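4-hydroxy-tetrahydrodipicolinate synthase (PDB 1O5K) probably condenses pyruvate with (S)-aspartate-beta-semialdehyde to give 4-hydroxy-tetrahydrodipicolinate, a step of lysine biosynthesis by the diaminopimelate pathway. Local coordinates at residues Arg73-Val78 against Ile82-Gly87; Ile51-Thr56 against Asp65-Leu70; Arg205-Leu210 against Glu242-Val247; Met13-Gly18 against Glu235-Asn240. All blocks are in the same frame, centred on the assembly; numbering follows the deposited sequence.

Interaction 1: Arg73-Val78 against Ile82-Gly87. With CA (calcium ion), chain C.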
loop_
_atom_site.group_PDB
_atom_site.type_symbol
_atom_site.label_atom_id
_atom_site.label_comp_id
_atom_site.label_asym_id
_atom_site.label_seq_id
_atom_site.Cartn_x
_atom_site.Cartn_y
_atom_site.Cartn_z
ATOM N N ARG A 73 -33.482 25.284 -4.704
ATOM C CA ARG A 73 -34.586 24.363 -4.954
ATOM C C ARG A 73 -34.678 23.265 -3.874
ATOM O O ARG A 73 -35.759 22.870 -3.504
ATOM C CB ARG A 73 -34.501 23.736 -6.339
ATOM C CG ARG A 73 -35.742 22.931 -6.737
ATOM C CD ARG A 73 -37.031 23.813 -6.690
ATOM N NE ARG A 73 -38.283 23.066 -6.761
ATOM C CZ ARG A 73 -39.477 23.529 -6.330
ATOM N NH1 ARG A 73 -39.595 24.726 -5.760
ATOM N NH2 ARG A 73 -40.572 22.785 -6.450
ATOM N N THR A 74 -33.540 22.793 -3.355
ATOM C CA THR A 74 -33.542 21.776 -2.309
ATOM C C THR A 74 -34.202 22.346 -1.056
ATOM O O THR A 74 -35.115 21.741 -0.469
ATOM C CB THR A 74 -32.124 21.355 -1.980
ATOM O OG1 THR A 74 -31.462 20.933 -3.191
ATOM C CG2 THR A 74 -32.163 20.152 -1.039
ATOM N N LEU A 75 -33.781 23.554 -0.684
ATOM C CA LEU A 75 -34.405 24.221 0.496
ATOM C C LEU A 75 -35.910 24.403 0.334
ATOM O O LEU A 75 -36.669 24.220 1.298
ATOM C CB LEU A 75 -33.679 25.513 0.825
ATOM C CG LEU A 75 -32.249 25.396 1.307
ATOM C CD1 LEU A 75 -31.502 26.704 1.027
ATOM C CD2 LEU A 75 -32.202 25.022 2.813
ATOM N N GLU A 76 -36.351 24.776 -0.862
ATOM C CA GLU A 76 -37.769 24.918 -1.190
ATOM C C GLU A 76 -38.562 23.619 -1.039
ATOM O O GLU A 76 -39.599 23.597 -0.395
ATOM C CB GLU A 76 -37.947 25.443 -2.613
ATOM C CG GLU A 76 -37.551 26.904 -2.723
ATOM C CD GLU A 76 -37.512 27.413 -4.156
ATOM O OE1 GLU A 76 -37.207 28.617 -4.340
ATOM O OE2 GLU A 76 -37.774 26.630 -5.083
ATOM N N ILE A 77 -38.063 22.523 -1.597
ATOM C CA ILE A 77 -38.779 21.235 -1.468
ATOM C C ILE A 77 -38.850 20.670 -0.045
ATOM O O ILE A 77 -39.867 20.148 0.378
ATOM C CB ILE A 77 -38.120 20.177 -2.356
ATOM C CG1 ILE A 77 -38.232 20.576 -3.808
ATOM C CG2 ILE A 77 -38.802 18.812 -2.126
ATOM C CD1 ILE A 77 -37.231 19.808 -4.668
ATOM N N VAL A 78 -37.769 20.797 0.695
ATOM C CA VAL A 78 -37.635 20.196 2.040
ATOM C C VAL A 78 -38.455 20.909 3.095
ATOM O O VAL A 78 -38.795 20.319 4.169
ATOM C CB VAL A 78 -36.121 20.131 2.428
ATOM C CG1 VAL A 78 -35.892 19.776 3.872
ATOM C CG2 VAL A 78 -35.354 19.096 1.513
ATOM N N ILE A 82 -35.766 18.709 7.237
ATOM C CA ILE A 82 -34.430 18.208 7.590
ATOM C C ILE A 82 -33.420 19.207 7.114
ATOM O O ILE A 82 -33.736 20.015 6.237
ATOM C CB ILE A 82 -34.185 16.865 6.916
ATOM C CG1 ILE A 82 -34.299 16.999 5.402
ATOM C CG2 ILE A 82 -35.224 15.839 7.396
ATOM C CD1 ILE A 82 -34.017 15.699 4.646
ATOM N N PRO A 83 -32.208 19.196 7.677
ATOM C CA PRO A 83 -31.203 20.160 7.232
ATOM C C PRO A 83 -30.680 19.886 5.860
ATOM O O PRO A 83 -30.592 18.680 5.420
ATOM C CB PRO A 83 -30.079 20.003 8.232
ATOM C CG PRO A 83 -30.268 18.758 8.823
ATOM C CD PRO A 83 -31.728 18.411 8.819
ATOM N N VAL A 84 -30.293 20.978 5.186
ATOM C CA VAL A 84 -29.674 20.911 3.870
ATOM C C VAL A 84 -28.258 21.423 4.051
ATOM O O VAL A 84 -28.032 22.568 4.440
ATOM C CB VAL A 84 -30.468 21.753 2.815
ATOM C CG1 VAL A 84 -29.734 21.864 1.447
ATOM C CG2 VAL A 84 -31.861 21.147 2.608
ATOM N N ILE A 85 -27.330 20.532 3.815
ATOM C CA ILE A 85 -25.921 20.737 4.004
ATOM C C ILE A 85 -25.273 20.772 2.603
ATOM O O ILE A 85 -25.442 19.848 1.835
ATOM C CB ILE A 85 -25.346 19.607 4.851
ATOM C CG1 ILE A 85 -26.007 19.581 6.227
ATOM C CG2 ILE A 85 -23.822 19.777 4.986
ATOM C CD1 ILE A 85 -25.589 18.450 7.095
ATOM N N VAL A 86 -24.543 21.839 2.309
ATOM C CA VAL A 86 -24.027 22.120 0.975
ATOM C C VAL A 86 -22.513 21.906 0.947
ATOM O O VAL A 86 -21.785 22.440 1.797
ATOM C CB VAL A 86 -24.336 23.538 0.582
ATOM C CG1 VAL A 86 -23.715 23.887 -0.778
ATOM C CG2 VAL A 86 -25.856 23.761 0.609
ATOM N N GLY A 87 -22.057 21.082 0.026
ATOM C CA GLY A 87 -20.641 20.970 -0.256
ATOM C C GLY A 87 -20.055 22.305 -0.722
ATOM O O GLY A 87 -20.587 22.919 -1.609
HETATM CA CA CA C . -41.554 24.829 -0.146
HETATM O O HOH W 1 -40.238 26.540 1.704
HETATM O O HOH W 2 -42.977 23.010 -0.521
HETATM O O HOH W 3 -41.982 24.245 -2.371
#
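Val84 is met by three side chains on one face of helix 64-78, within about one turn, and the side-chain contacts are apolar. Leu75 reaches in with one branch, its CD2 lying 3.7 Å from Val84 CB. Thr74 turns its methyl to the strand, with CG2 3.8 Å from Val84 CG2; CG2 stands anti to the backbone N, and OG1, on another side of CB, bonds to Tyr35 and to the carbonyl of Leu70. Val78 divides its branches: CG2 is 4.2 Å from Val84 CG2, while CG1 lies 3.5 Å from Ile82 CG1 and also 3.2 Å from Ile82 O. The helix and strand segments run nearly antiparallel, at 167° with axes 9.6 Å apart, as expected of the return half of a beta-alpha-beta crossover, here strand 49-52, helix 64-78 and strand 84-87 of the TIM barrel. Away from the strand, Arg73 and Glu76 form a salt bridge: NH1 donates to OE2 at 2.7 Å, in the guanidinium plane but on the anti side of the carboxylate and 27° out of its plane. Glu36 pairs with Arg73 NH2. The calcium ion is bound by the backbone O of Glu76 at 2.3 Å, three waters and Asp79.

Interaction 2: Ile51-Thr56 against Asp65-Leu70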
loop_
_atom_site.group_PDB
_atom_site.type_symbol
_atom_site.label_atom_id
_atom_site.label_comp_id
_atom_site.label_asym_id
_atom_site.label_seq_id
_atom_site.Cartn_x
_atom_site.Cartn_y
_atom_site.Cartn_z
ATOM N N ILE A 51 -27.192 16.154 1.854
ATOM C CA ILE A 51 -25.926 16.739 1.482
ATOM C C ILE A 51 -25.969 16.946 -0.031
ATOM O O ILE A 51 -26.032 15.986 -0.818
ATOM C CB ILE A 51 -24.722 15.890 1.908
ATOM C CG1 ILE A 51 -24.489 16.012 3.439
ATOM C CG2 ILE A 51 -23.500 16.346 1.178
ATOM C CD1 ILE A 51 -25.564 15.361 4.279
ATOM N N VAL A 52 -25.978 18.212 -0.420
ATOM C CA VAL A 52 -26.088 18.609 -1.824
ATOM C C VAL A 52 -24.705 19.092 -2.296
ATOM O O VAL A 52 -23.989 19.786 -1.555
ATOM C CB VAL A 52 -27.126 19.750 -1.930
ATOM C CG1 VAL A 52 -27.195 20.314 -3.321
ATOM C CG2 VAL A 52 -28.539 19.237 -1.541
ATOM N N LEU A 53 -24.330 18.770 -3.535
ATOM C CA LEU A 53 -23.056 19.199 -4.104
ATOM C C LEU A 53 -21.820 18.673 -3.362
ATOM O O LEU A 53 -20.836 19.362 -3.230
ATOM C CB LEU A 53 -23.005 20.732 -4.272
ATOM C CG LEU A 53 -24.067 21.202 -5.272
ATOM C CD1 LEU A 53 -24.329 22.688 -5.050
ATOM C CD2 LEU A 53 -23.682 20.929 -6.718
ATOM N N GLY A 54 -21.895 17.433 -2.919
ATOM C CA GLY A 54 -20.699 16.678 -2.524
ATOM C C GLY A 54 -20.212 16.039 -3.822
ATOM O O GLY A 54 -20.699 16.347 -4.938
ATOM N N THR A 55 -19.263 15.127 -3.659
ATOM C CA THR A 55 -18.687 14.357 -4.765
ATOM C C THR A 55 -19.739 13.621 -5.513
ATOM O O THR A 55 -19.720 13.532 -6.745
ATOM C CB THR A 55 -17.665 13.281 -4.216
ATOM O OG1 THR A 55 -17.176 13.654 -2.913
ATOM C CG2 THR A 55 -16.431 13.348 -5.026
ATOM N N THR A 56 -20.653 13.025 -4.761
ATOM C CA THR A 56 -21.756 12.251 -5.358
ATOM C C THR A 56 -22.653 13.131 -6.225
ATOM O O THR A 56 -23.271 12.659 -7.130
ATOM C CB THR A 56 -22.579 11.575 -4.266
ATOM O OG1 THR A 56 -21.726 10.762 -3.449
ATOM C CG2 THR A 56 -23.627 10.588 -4.835
ATOM N N ASP A 65 -23.833 29.357 -10.980
ATOM C CA ASP A 65 -25.245 29.655 -11.148
ATOM C C ASP A 65 -26.107 28.396 -10.938
ATOM O O ASP A 65 -27.137 28.428 -10.288
ATOM C CB ASP A 65 -25.492 30.317 -12.495
ATOM C CG ASP A 65 -24.954 31.773 -12.533
ATOM O OD1 ASP A 65 -25.235 32.532 -11.550
ATOM O OD2 ASP A 65 -24.249 32.240 -13.481
ATOM N N GLU A 66 -25.629 27.263 -11.423
ATOM C CA GLU A 66 -26.291 25.982 -11.178
ATOM C C GLU A 66 -26.367 25.571 -9.703
ATOM O O GLU A 66 -27.379 25.023 -9.248
ATOM C CB GLU A 66 -25.570 24.883 -11.993
ATOM C CG GLU A 66 -25.887 24.996 -13.452
ATOM C CD GLU A 66 -25.003 24.124 -14.315
ATOM O OE1 GLU A 66 -23.878 23.790 -13.880
ATOM O OE2 GLU A 66 -25.450 23.777 -15.431
ATOM N N ARG A 67 -25.295 25.833 -8.969
ATOM C CA ARG A 67 -25.242 25.538 -7.549
ATOM C C ARG A 67 -26.343 26.348 -6.851
ATOM O O ARG A 67 -27.071 25.812 -6.004
ATOM C CB ARG A 67 -23.913 25.976 -6.965
ATOM C CG ARG A 67 -22.742 25.204 -7.420
ATOM C CD ARG A 67 -21.405 25.795 -6.899
ATOM N NE ARG A 67 -21.353 25.880 -5.440
ATOM C CZ ARG A 67 -20.897 24.912 -4.631
ATOM N NH1 ARG A 67 -20.425 23.766 -5.109
ATOM N NH2 ARG A 67 -20.917 25.095 -3.329
ATOM N N GLU A 68 -26.455 27.633 -7.198
ATOM C CA GLU A 68 -27.459 28.476 -6.552
ATOM C C GLU A 68 -28.852 27.889 -6.782
ATOM O O GLU A 68 -29.638 27.750 -5.848
ATOM C CB GLU A 68 -27.384 29.921 -7.052
ATOM C CG GLU A 68 -28.613 30.692 -6.617
ATOM C CD GLU A 68 -28.500 32.180 -6.806
ATOM O OE1 GLU A 68 -29.573 32.820 -6.745
ATOM O OE2 GLU A 68 -27.362 32.685 -6.995
ATOM N N LYS A 69 -29.134 27.487 -8.018
ATOM C CA LYS A 69 -30.440 26.952 -8.357
ATOM C C LYS A 69 -30.735 25.646 -7.637
ATOM O O LYS A 69 -31.837 25.445 -7.152
ATOM C CB LYS A 69 -30.538 26.690 -9.865
ATOM C CG LYS A 69 -30.624 27.933 -10.677
ATOM C CD LYS A 69 -30.619 27.595 -12.148
ATOM C CE LYS A 69 -30.967 28.833 -13.005
ATOM N NZ LYS A 69 -31.354 28.418 -14.395
ATOM N N LEU A 70 -29.738 24.776 -7.558
ATOM C CA LEU A 70 -29.895 23.478 -6.955
ATOM C C LEU A 70 -30.063 23.651 -5.445
ATOM O O LEU A 70 -30.916 23.007 -4.851
ATOM C CB LEU A 70 -28.684 22.603 -7.283
ATOM C CG LEU A 70 -28.733 21.130 -6.853
ATOM C CD1 LEU A 70 -29.787 20.371 -7.632
ATOM C CD2 LEU A 70 -27.408 20.467 -7.076
HETATM O O HOH W 4 -18.849 21.701 -3.448
#
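Leu53 lies against two helix side chains, Arg67 and Leu70, with a different branch for each. Its CD1 rests on the aliphatic base of Arg67, 3.8 Å from Arg67 CG, and also stands over one face of the guanidinium, toward the rim. Its CD2 is 3.8 Å from Leu70 CD2. That same Leu70 methyl meets the strand end, where Val52 CG1 lies 3.8 Å away. With its CG anti to the backbone N (chi1 -174°), Leu70 turns this branch to the strand end, where CD2 touches both Val52 and Leu53.

The polar link is indirect. A water donates to Leu53 O over 3.1 Å and accepts from Arg67 NH1 over 3.1 Å, sitting at the guanidinium edge in its plane. Arg67 can bring NH1 to this water because its chain bends at chi3 (57°), and NH2 is anchored by a hydrogen bond to the carbonyl of Gly87 on the next strand.

These contacts join the first strand and the helix of the beta-alpha-beta unit 49-52, 64-78 and 84-87, at the C-terminal end of the strand, where TIM barrels carry their active sites. Leu53 leaves the strand with positive phi (62°), and the chain then turns through Gly54 to Thr55 and Thr56. Thr56, predicted to bind pyruvate, hydrogen-bonds through OG1 to the pyruvate-modified lysine at position 173 and to Asn263. Thr55, predicted to serve in a proton relay, makes weak hydrogen bonds through OG1 to Tyr144 and to Tyr118 of the second subunit.

Interaction 3: Arg205-Leu210 against Glu242-Val247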
loop_
_atom_site.group_PDB
_atom_site.type_symbol
_atom_site.label_atom_id
_atom_site.label_comp_id
_atom_site.label_asym_id
_atom_site.label_seq_id
_atom_site.Cartn_x
_atom_site.Cartn_y
_atom_site.Cartn_z
ATOM N N ARG A 205 -18.838 1.127 5.904
ATOM C CA ARG A 205 -18.227 1.289 7.272
ATOM C C ARG A 205 -19.235 1.797 8.319
ATOM O O ARG A 205 -18.902 1.886 9.488
ATOM C CB ARG A 205 -17.055 2.254 7.223
ATOM C CG ARG A 205 -15.890 1.761 6.346
ATOM C CD ARG A 205 -15.136 0.639 6.951
ATOM N NE ARG A 205 -13.977 0.187 6.199
ATOM C CZ ARG A 205 -14.009 -0.654 5.171
ATOM N NH1 ARG A 205 -15.174 -1.123 4.670
ATOM N NH2 ARG A 205 -12.858 -1.044 4.648
ATOM N N THR A 206 -20.471 2.097 7.909
ATOM C CA THR A 206 -21.476 2.694 8.832
ATOM C C THR A 206 -21.676 1.850 10.088
ATOM O O THR A 206 -21.622 2.361 11.212
ATOM C CB THR A 206 -22.802 2.876 8.136
ATOM O OG1 THR A 206 -22.618 3.672 6.963
ATOM C CG2 THR A 206 -23.778 3.635 9.065
ATOM N N PHE A 207 -21.949 0.561 9.912
ATOM C CA PHE A 207 -22.145 -0.342 11.029
ATOM C C PHE A 207 -20.999 -0.255 12.057
ATOM O O PHE A 207 -21.214 -0.063 13.253
ATOM C CB PHE A 207 -22.350 -1.799 10.565
ATOM C CG PHE A 207 -22.463 -2.773 11.694
ATOM C CD1 PHE A 207 -23.568 -2.757 12.530
ATOM C CD2 PHE A 207 -21.412 -3.683 11.978
ATOM C CE1 PHE A 207 -23.688 -3.628 13.587
ATOM C CE2 PHE A 207 -21.506 -4.534 13.082
ATOM C CZ PHE A 207 -22.642 -4.492 13.878
ATOM N N TYR A 208 -19.783 -0.343 11.562
ATOM C CA TYR A 208 -18.632 -0.364 12.432
ATOM C C TYR A 208 -18.373 1.024 13.047
ATOM O O TYR A 208 -17.953 1.110 14.200
ATOM C CB TYR A 208 -17.413 -0.963 11.741
ATOM C CG TYR A 208 -17.603 -2.412 11.445
ATOM C CD1 TYR A 208 -17.617 -3.358 12.458
ATOM C CD2 TYR A 208 -17.881 -2.844 10.124
ATOM C CE1 TYR A 208 -17.877 -4.683 12.197
ATOM C CE2 TYR A 208 -18.127 -4.203 9.862
ATOM C CZ TYR A 208 -18.133 -5.097 10.876
ATOM O OH TYR A 208 -18.386 -6.441 10.632
ATOM N N LEU A 209 -18.653 2.079 12.296
ATOM C CA LEU A 209 -18.583 3.417 12.834
ATOM C C LEU A 209 -19.619 3.664 13.905
ATOM O O LEU A 209 -19.290 4.290 14.910
ATOM C CB LEU A 209 -18.658 4.460 11.727
ATOM C CG LEU A 209 -18.548 5.875 12.241
ATOM C CD1 LEU A 209 -17.575 6.596 11.268
ATOM C CD2 LEU A 209 -19.936 6.469 12.303
ATOM N N LEU A 210 -20.846 3.140 13.744
ATOM C CA LEU A 210 -21.804 3.164 14.856
ATOM C C LEU A 210 -21.252 2.450 16.100
ATOM O O LEU A 210 -21.352 2.968 17.211
ATOM C CB LEU A 210 -23.167 2.562 14.411
ATOM C CG LEU A 210 -23.876 3.450 13.347
ATOM C CD1 LEU A 210 -24.972 2.683 12.720
ATOM C CD2 LEU A 210 -24.417 4.737 14.024
ATOM N N GLU A 242 -27.496 -6.701 16.605
ATOM C CA GLU A 242 -27.529 -7.821 15.646
ATOM C C GLU A 242 -28.472 -7.528 14.506
ATOM O O GLU A 242 -28.149 -7.866 13.393
ATOM C CB GLU A 242 -27.883 -9.119 16.350
ATOM C CG GLU A 242 -26.784 -9.590 17.331
ATOM C CD GLU A 242 -26.787 -8.924 18.704
ATOM O OE1 GLU A 242 -25.752 -9.100 19.438
ATOM O OE2 GLU A 242 -27.814 -8.254 19.082
ATOM N N LYS A 243 -29.576 -6.817 14.741
ATOM C CA LYS A 243 -30.481 -6.468 13.636
ATOM C C LYS A 243 -29.846 -5.424 12.742
ATOM O O LYS A 243 -29.983 -5.489 11.504
ATOM C CB LYS A 243 -31.829 -5.955 14.138
ATOM C CG LYS A 243 -32.636 -6.955 14.939
ATOM C CD LYS A 243 -34.052 -6.419 15.201
ATOM C CE LYS A 243 -34.899 -7.447 15.892
ATOM N NZ LYS A 243 -36.238 -6.895 16.309
ATOM N N SER A 244 -29.131 -4.468 13.333
ATOM C CA SER A 244 -28.372 -3.489 12.537
ATOM C C SER A 244 -27.350 -4.211 11.638
ATOM O O SER A 244 -27.252 -3.923 10.442
ATOM C CB SER A 244 -27.678 -2.445 13.428
ATOM O OG SER A 244 -26.956 -1.463 12.701
ATOM N N ARG A 245 -26.625 -5.165 12.218
ATOM C CA ARG A 245 -25.616 -5.902 11.473
ATOM C C ARG A 245 -26.263 -6.679 10.307
ATOM O O ARG A 245 -25.690 -6.759 9.198
ATOM C CB ARG A 245 -24.902 -6.884 12.394
ATOM C CG ARG A 245 -23.735 -7.624 11.671
ATOM C CD ARG A 245 -22.887 -8.416 12.661
ATOM N NE ARG A 245 -23.696 -9.410 13.308
ATOM C CZ ARG A 245 -23.640 -9.780 14.590
ATOM N NH1 ARG A 245 -22.810 -9.224 15.461
ATOM N NH2 ARG A 245 -24.470 -10.691 15.021
ATOM N N GLU A 246 -27.440 -7.248 10.551
ATOM C CA GLU A 246 -28.161 -7.971 9.491
ATOM C C GLU A 246 -28.555 -7.049 8.325
ATOM O O GLU A 246 -28.499 -7.455 7.151
ATOM C CB GLU A 246 -29.434 -8.627 10.022
ATOM C CG GLU A 246 -29.203 -9.862 10.861
ATOM N N VAL A 247 -28.991 -5.831 8.623
ATOM C CA VAL A 247 -29.278 -4.871 7.537
ATOM C C VAL A 247 -28.008 -4.594 6.754
ATOM O O VAL A 247 -27.988 -4.541 5.534
ATOM C CB VAL A 247 -29.858 -3.522 8.060
ATOM C CG1 VAL A 247 -30.045 -2.563 6.901
ATOM C CG2 VAL A 247 -31.157 -3.745 8.818
#
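Phe207 presses its ring against the backbone and side-chain base of Arg245, and this is the tight part of the contact. Arg245 CA lies over one ring face, 3.6 Å above the plane and displaced toward the rim. The outer ring atoms complete the fit, with Phe207 CZ 3.6 Å from Arg245 CB and Phe207 CE1 3.6 Å from Arg245 N. Ser244 comes to the ring edge near its plane, its OG 3.6 Å from Phe207 CD1; that hydroxyl is hydrogen-bonded to the carbonyl of Leu232. With CG anti to the backbone N (chi1 176°), Phe207 holds its ring out from one helix across to the other, where the nearest CA atoms, those of Phe207 and Arg245, are 6.6 Å apart.

Farther along Arg245 the fit is looser. CG and CD still pass the ring, at 4.0 Å from Arg245 CG to Phe207 CZ, but the chain bends at chi3 and carries the guanidinium off, its plane turned 72° from the ring, so it is not stacked there. Its NH1 bonds instead to the carbonyl of Cys211 of the third subunit. Glu242 and Lys243 lie on the exposed side of their helix, their CB atoms directed away from helix 206-212.

Beside Phe207, Tyr208 hydrogen-bonds to Asp183 of the third subunit. The arrangement is a helix-helix contact between helix 206-212 and helix 241-257, at a subunit interface of the DapA homotetramer.

Interaction 4: Met13-Gly18 against Glu235-Asn240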
loop_
_atom_site.group_PDB
_atom_site.type_symbol
_atom_site.label_atom_id
_atom_site.label_comp_id
_atom_site.label_asym_id
_atom_site.label_seq_id
_atom_site.Cartn_x
_atom_site.Cartn_y
_atom_site.Cartn_z
ATOM N N MET A 13 -26.752 19.081 13.566
ATOM C CA MET A 13 -27.170 18.772 12.185
ATOM C C MET A 13 -28.158 17.594 12.199
ATOM O O MET A 13 -29.378 17.778 12.042
ATOM C CB MET A 13 -25.988 18.455 11.240
ATOM C CG MET A 13 -24.917 19.551 11.054
ATOM S SD MET A 13 -25.635 20.989 10.219
ATOM C CE MET A 13 -24.197 22.009 10.041
ATOM N N PHE A 14 -27.649 16.396 12.466
ATOM C CA PHE A 14 -28.472 15.219 12.399
ATOM C C PHE A 14 -27.767 13.994 12.929
ATOM O O PHE A 14 -26.533 13.981 13.033
ATOM C CB PHE A 14 -28.904 14.955 10.948
ATOM C CG PHE A 14 -27.799 14.373 10.082
ATOM C CD1 PHE A 14 -27.708 12.999 9.859
ATOM C CD2 PHE A 14 -26.853 15.193 9.497
ATOM C CE1 PHE A 14 -26.701 12.462 9.068
ATOM C CE2 PHE A 14 -25.831 14.683 8.748
ATOM C CZ PHE A 14 -25.727 13.303 8.512
ATOM N N ARG A 15 -28.562 12.988 13.299
ATOM C CA ARG A 15 -28.054 11.640 13.542
ATOM C C ARG A 15 -28.802 10.709 12.619
ATOM O O ARG A 15 -29.971 10.956 12.276
ATOM C CB ARG A 15 -28.274 11.188 14.981
ATOM C CG ARG A 15 -27.426 11.973 15.970
ATOM C CD ARG A 15 -27.420 11.352 17.334
ATOM N NE ARG A 15 -26.362 10.358 17.472
ATOM C CZ ARG A 15 -26.460 9.228 18.176
ATOM N NH1 ARG A 15 -27.592 8.894 18.798
ATOM N NH2 ARG A 15 -25.420 8.413 18.243
ATOM N N GLY A 16 -28.129 9.635 12.212
ATOM C CA GLY A 16 -28.711 8.713 11.268
ATOM C C GLY A 16 -28.162 8.970 9.887
ATOM O O GLY A 16 -26.957 9.083 9.739
ATOM N N VAL A 17 -29.060 9.081 8.890
ATOM C CA VAL A 17 -28.658 9.046 7.479
ATOM C C VAL A 17 -28.855 10.414 6.841
ATOM O O VAL A 17 -29.960 10.987 6.921
ATOM C CB VAL A 17 -29.485 8.035 6.680
ATOM C CG1 VAL A 17 -29.055 8.077 5.207
ATOM C CG2 VAL A 17 -29.291 6.666 7.259
ATOM N N GLY A 18 -27.776 10.927 6.266
ATOM C CA GLY A 18 -27.767 12.108 5.430
ATOM C C GLY A 18 -27.396 11.662 4.031
ATOM O O GLY A 18 -26.340 11.087 3.833
ATOM N N GLU A 235 -31.987 0.729 13.932
ATOM C CA GLU A 235 -31.840 -0.467 14.713
ATOM C C GLU A 235 -30.665 -0.371 15.694
ATOM O O GLU A 235 -30.768 -0.825 16.845
ATOM C CB GLU A 235 -31.697 -1.697 13.806
ATOM C CG GLU A 235 -32.952 -2.092 13.075
ATOM C CD GLU A 235 -34.004 -2.730 13.963
ATOM O OE1 GLU A 235 -33.823 -2.812 15.199
ATOM O OE2 GLU A 235 -35.041 -3.139 13.432
ATOM N N TYR A 236 -29.566 0.247 15.265
ATOM C CA TYR A 236 -28.407 0.372 16.130
ATOM C C TYR A 236 -28.765 1.271 17.310
ATOM O O TYR A 236 -28.550 0.911 18.466
ATOM C CB TYR A 236 -27.173 0.939 15.389
ATOM C CG TYR A 236 -25.971 0.962 16.276
ATOM C CD1 TYR A 236 -25.136 -0.137 16.369
ATOM C CD2 TYR A 236 -25.766 2.002 17.167
ATOM C CE1 TYR A 236 -24.053 -0.135 17.225
ATOM C CE2 TYR A 236 -24.709 1.990 18.048
ATOM C CZ TYR A 236 -23.868 0.921 18.086
ATOM O OH TYR A 236 -22.857 0.904 19.005
ATOM N N PHE A 237 -29.289 2.431 16.997
ATOM C CA PHE A 237 -29.674 3.411 18.029
ATOM C C PHE A 237 -30.698 2.870 19.015
ATOM O O PHE A 237 -30.735 3.301 20.163
ATOM C CB PHE A 237 -30.183 4.666 17.358
ATOM C CG PHE A 237 -29.131 5.445 16.571
ATOM C CD1 PHE A 237 -29.495 6.159 15.439
ATOM C CD2 PHE A 237 -27.819 5.514 16.999
ATOM C CE1 PHE A 237 -28.559 6.894 14.736
ATOM C CE2 PHE A 237 -26.878 6.263 16.286
ATOM C CZ PHE A 237 -27.259 6.946 15.179
ATOM N N SER A 238 -31.528 1.930 18.567
ATOM C CA SER A 238 -32.532 1.316 19.417
ATOM C C SER A 238 -31.960 0.211 20.309
ATOM O O SER A 238 -32.677 -0.359 21.128
ATOM C CB SER A 238 -33.664 0.781 18.540
ATOM O OG SER A 238 -34.354 1.857 17.917
ATOM N N GLY A 239 -30.669 -0.078 20.167
ATOM C CA GLY A 239 -30.005 -1.134 20.919
ATOM C C GLY A 239 -29.974 -2.511 20.268
ATOM O O GLY A 239 -29.536 -3.466 20.886
ATOM N N ASN A 240 -30.435 -2.645 19.028
ATOM C CA ASN A 240 -30.502 -3.945 18.379
ATOM C C ASN A 240 -29.289 -4.115 17.443
ATOM O O ASN A 240 -29.409 -4.005 16.232
ATOM C CB ASN A 240 -31.817 -4.089 17.639
ATOM C CG ASN A 240 -33.010 -3.868 18.575
ATOM O OD1 ASN A 240 -33.040 -4.414 19.665
ATOM N ND2 ASN A 240 -33.929 -3.009 18.188
#
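The Phe237 ring has the guanidinium of Arg15 over one face and the backbone N of Gly16 at its edge, near the ring plane. On the face, Arg15 NH1 stands 3.7 Å above the plane, displaced toward the rim. Seen from the guanidinium, Phe237 CE2 lies over one face, also off centre, and is 3.3 Å from Arg15 NH2. The two planes are inclined by 39°, so the groups overlap at their margins, short of a parallel stack. At the edge, Phe237 CE1 is 3.8 Å from Gly16 N.

The Arg15 chain bends at chi3 (88°) to lay its end over the ring, while NE is held by a salt bridge to Asp215, just before strand 216-219. Gly16 is paired through backbone hydrogen bonds with Asp215 and Val217, and its backbone angles (phi 101°) would push a CB against the carbonyl O of Arg15, which calls for glycine.

Phe237 closes helix 226-237. Behind it the chain turns in a Schellman motif, with Gly239 at positive phi, Gly239 N bonded to Tyr236 O and Asn240 N to Glu235 O, each at 2.9 Å. Asn240 ND2 then reaches back to Glu235 OE1 at 3.0 Å, nearly along the C-O axis of that oxygen.

The contact thus sets the end of helix 226-237 against the N-terminal end of strand 16-20, the first strand of the TIM barrel, beside its neighbour, strand 216-219.

Overall arrangement
From the N terminus, segment 13-18 opens the longest loop, which interaction 4 closes only at 235-240, setting the start of strand 16-20 against the end of helix 226-237. Within it fall interactions 2 and 1, in series. Both use helix 64-78, binding its beginning to strand 49-52 and its end to strand 84-87, and a probable hydrogen bond, Gly87 N to Val52 O (2.8 Å), joins them directly. Interaction 3 opens at 205-210 inside the same long loop but closes beyond it at 242-247, tying helix 206-212 to helix 241-257, so interactions 3 and 4 cross; Leu210 CD2 packs on Phe237 CE2 at 3.7 Å. Interactions 2 and 3 lie on opposite sides of the chain's centre.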